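Local coordinates for protein laccase (Botrytis aclada, PDB 3SQR) that oxidises phenolic substrates such as hydroquinones with molecular oxygen as a multicopper oxidase, probably serving lignin degradation and detoxification of lignin-derived products, at residues Leu389-Val394 with Val450-Asp455. Sequence-based numbering, arbitrary orientation.
With NAG (2-acetamido-2-deoxy-beta-D-glucopyranose), chain I.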
loop_
_atom_site.group_PDB
_atom_site.type_symbol
_atom_site.label_atom_id
_atom_site.label_comp_id
_atom_site.label_asym_id
_atom_site.label_seq_id
_atom_site.Cartn_x
_atom_site.Cartn_y
_atom_site.Cartn_z
ATOM N N LEU A 389 7.177 20.994 -13.873
ATOM C CA LEU A 389 6.860 19.677 -14.398
ATOM C C LEU A 389 8.107 18.818 -14.495
ATOM O O LEU A 389 9.138 19.210 -15.030
ATOM C CB LEU A 389 6.186 19.811 -15.752
ATOM C CG LEU A 389 5.556 18.466 -16.179
ATOM C CD1 LEU A 389 4.215 18.652 -16.853
ATOM C CD2 LEU A 389 6.552 17.672 -16.974
ATOM N N VAL A 390 8.046 17.613 -13.967
ATOM C CA VAL A 390 9.148 16.701 -14.092
ATOM C C VAL A 390 8.609 15.516 -14.859
ATOM O O VAL A 390 7.556 15.016 -14.533
ATOM C CB VAL A 390 9.670 16.243 -12.730
ATOM C CG1 VAL A 390 10.568 15.037 -12.859
ATOM C CG2 VAL A 390 10.409 17.412 -12.009
ATOM N N ASP A 391 9.348 15.073 -15.867
ATOM C CA ASP A 391 8.878 13.993 -16.719
ATOM C C ASP A 391 9.864 12.860 -16.611
ATOM O O ASP A 391 11.090 13.041 -16.694
ATOM C CB ASP A 391 8.724 14.427 -18.205
ATOM C CG ASP A 391 8.427 13.213 -19.139
ATOM O OD1 ASP A 391 7.278 12.793 -19.160
ATOM O OD2 ASP A 391 9.353 12.672 -19.782
ATOM N N GLU A 392 9.339 11.659 -16.408
ATOM C CA GLU A 392 10.149 10.484 -16.381
ATOM C C GLU A 392 9.439 9.355 -17.132
ATOM O O GLU A 392 8.223 9.328 -17.245
ATOM C CB GLU A 392 10.499 10.102 -14.951
ATOM C CG GLU A 392 11.534 11.123 -14.354
ATOM C CD GLU A 392 12.324 10.568 -13.272
ATOM O OE1 GLU A 392 11.730 9.919 -12.370
ATOM O OE2 GLU A 392 13.546 10.822 -13.287
ATOM N N GLN A 393 10.261 8.466 -17.643
ATOM C CA GLN A 393 9.828 7.447 -18.579
ATOM C C GLN A 393 10.272 6.090 -18.161
ATOM O O GLN A 393 11.458 5.818 -17.950
ATOM C CB GLN A 393 10.351 7.767 -19.986
ATOM C CG GLN A 393 9.964 9.166 -20.430
ATOM C CD GLN A 393 10.554 9.512 -21.778
ATOM O OE1 GLN A 393 11.577 8.978 -22.175
ATOM N NE2 GLN A 393 9.911 10.379 -22.474
ATOM N N VAL A 394 9.296 5.202 -18.097
ATOM C CA VAL A 394 9.552 3.822 -17.724
ATOM C C VAL A 394 9.838 2.981 -18.960
ATOM O O VAL A 394 9.089 2.977 -19.913
ATOM C CB VAL A 394 8.385 3.235 -16.947
ATOM C CG1 VAL A 394 8.706 1.827 -16.432
ATOM C CG2 VAL A 394 8.053 4.174 -15.743
ATOM N N VAL A 450 4.382 18.823 -10.672
ATOM C CA VAL A 450 3.634 17.796 -11.421
ATOM C C VAL A 450 4.678 16.817 -11.934
ATOM O O VAL A 450 5.673 17.166 -12.604
ATOM C CB VAL A 450 2.793 18.315 -12.549
ATOM C CG1 VAL A 450 2.274 17.122 -13.438
ATOM C CG2 VAL A 450 1.645 19.116 -12.035
ATOM N N TYR A 451 4.509 15.569 -11.519
ATOM C CA TYR A 451 5.409 14.522 -11.885
ATOM C C TYR A 451 4.646 13.655 -12.859
ATOM O O TYR A 451 3.541 13.152 -12.558
ATOM C CB TYR A 451 5.824 13.693 -10.662
ATOM C CG TYR A 451 6.695 12.534 -10.986
ATOM C CD1 TYR A 451 8.019 12.703 -11.347
ATOM C CD2 TYR A 451 6.209 11.226 -10.900
ATOM C CE1 TYR A 451 8.821 11.632 -11.610
ATOM C CE2 TYR A 451 7.016 10.158 -11.187
ATOM C CZ TYR A 451 8.321 10.358 -11.534
ATOM O OH TYR A 451 9.118 9.267 -11.817
ATOM N N VAL A 452 5.193 13.538 -14.061
ATOM C CA VAL A 452 4.560 12.745 -15.114
ATOM C C VAL A 452 5.425 11.513 -15.293
ATOM O O VAL A 452 6.581 11.602 -15.582
ATOM C CB VAL A 452 4.454 13.503 -16.499
ATOM C CG1 VAL A 452 3.848 12.551 -17.557
ATOM C CG2 VAL A 452 3.530 14.713 -16.418
ATOM N N ILE A 453 4.819 10.346 -15.146
ATOM C CA ILE A 453 5.541 9.138 -15.367
ATOM C C ILE A 453 4.838 8.441 -16.539
ATOM O O ILE A 453 3.619 8.294 -16.569
ATOM C CB ILE A 453 5.614 8.243 -14.110
ATOM C CG1 ILE A 453 6.464 7.005 -14.423
ATOM C CG2 ILE A 453 4.215 7.956 -13.545
ATOM C CD1 ILE A 453 6.900 6.217 -13.195
ATOM N N GLU A 454 5.645 8.124 -17.525
ATOM C CA GLU A 454 5.205 7.559 -18.784
ATOM C C GLU A 454 5.573 6.129 -18.895
ATOM O O GLU A 454 6.695 5.715 -18.572
ATOM C CB GLU A 454 5.896 8.278 -19.939
ATOM C CG GLU A 454 5.621 9.731 -20.014
ATOM C CD GLU A 454 6.280 10.295 -21.258
ATOM O OE1 GLU A 454 6.053 9.713 -22.342
ATOM O OE2 GLU A 454 7.041 11.276 -21.110
ATOM N N ASP A 455 4.647 5.354 -19.378
ATOM C CA ASP A 455 4.960 3.955 -19.684
ATOM C C ASP A 455 5.445 3.840 -21.121
ATOM O O ASP A 455 4.619 3.797 -22.010
ATOM C CB ASP A 455 3.699 3.103 -19.532
ATOM C CG ASP A 455 3.977 1.573 -19.759
ATOM O OD1 ASP A 455 5.136 1.258 -19.970
ATOM O OD2 ASP A 455 3.041 0.757 -19.741
HETATM C C1 NAG I . 13.668 11.897 -18.707
HETATM C C2 NAG I . 13.862 13.353 -18.306
HETATM C C3 NAG I . 12.950 14.224 -19.155
HETATM C C4 NAG I . 13.177 13.960 -20.630
HETATM C C5 NAG I . 12.888 12.481 -20.890
HETATM C C6 NAG I . 13.044 12.124 -22.379
HETATM C C7 NAG I . 14.544 13.885 -15.985
HETATM C C8 NAG I . 14.133 14.175 -14.561
HETATM N N2 NAG I . 13.596 13.635 -16.873
HETATM O O3 NAG I . 13.265 15.550 -18.833
HETATM O O4 NAG I . 12.262 14.734 -21.374
HETATM O O5 NAG I . 13.845 11.769 -20.120
HETATM O O6 NAG I . 14.377 12.428 -22.732
HETATM O O7 NAG I . 15.738 13.889 -16.263
#
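Tyr451 and Glu392 meet at a ring edge: Tyr451 OH donates to Glu392 OE1 over 2.7 Å, and this oxygen lies in the ring plane and accepts through its anti lone pair. The carboxylate is turned 65° from the ring. Tyr451 CG stands anti to the backbone N (chi1 176°), which sends the ring along the sheet face toward Glu392, and Val390 CG1 touches the same edge at CD1. Phe540, edge-to-face with the ring, and Met538 cover this side from strand 537-542 of the facing sheet.

The tightest apolar packing is further along this face, where Val394 CG2 presses on Ile453 CD1 at 3.5 Å, closer than normal carbon contact; Ile406 of strand 402-406 touches both residues. By contrast, the partly exposed start of strand 389-394 packs more loosely on the other face, Leu389 CD1 lying 4.0 Å from Val452 CG2.

Nearer the glycan that face turns polar. Asp391 OD1 lies 2.5 Å from Glu454 OE2; so short an oxygen pair suggests that one acid is protonated. Gln393 NE2 adds only a weak hydrogen bond of 3.3 Å to Glu454 OE2. Both acids are buried and touch Phe482, whereas Gln393 is partly exposed, its amide resting against C6 of the sugar. On the backbone edge turned away from strand 450-455, N2 of N-acetylglucosamine donates to Asp391 O over 2.6 Å.

Five backbone hydrogen bonds fix the in-step pairing. The Val394 side chain is about 7 Å from a bound copper ion, and that of Asp455 about 4 Å from the side chain of His463, a type 1 copper ligand. With axes 21° from parallel, this is the parallel pairing within an otherwise antiparallel sheet, characteristic of the Greek-key cupredoxin fold of multicopper oxidases.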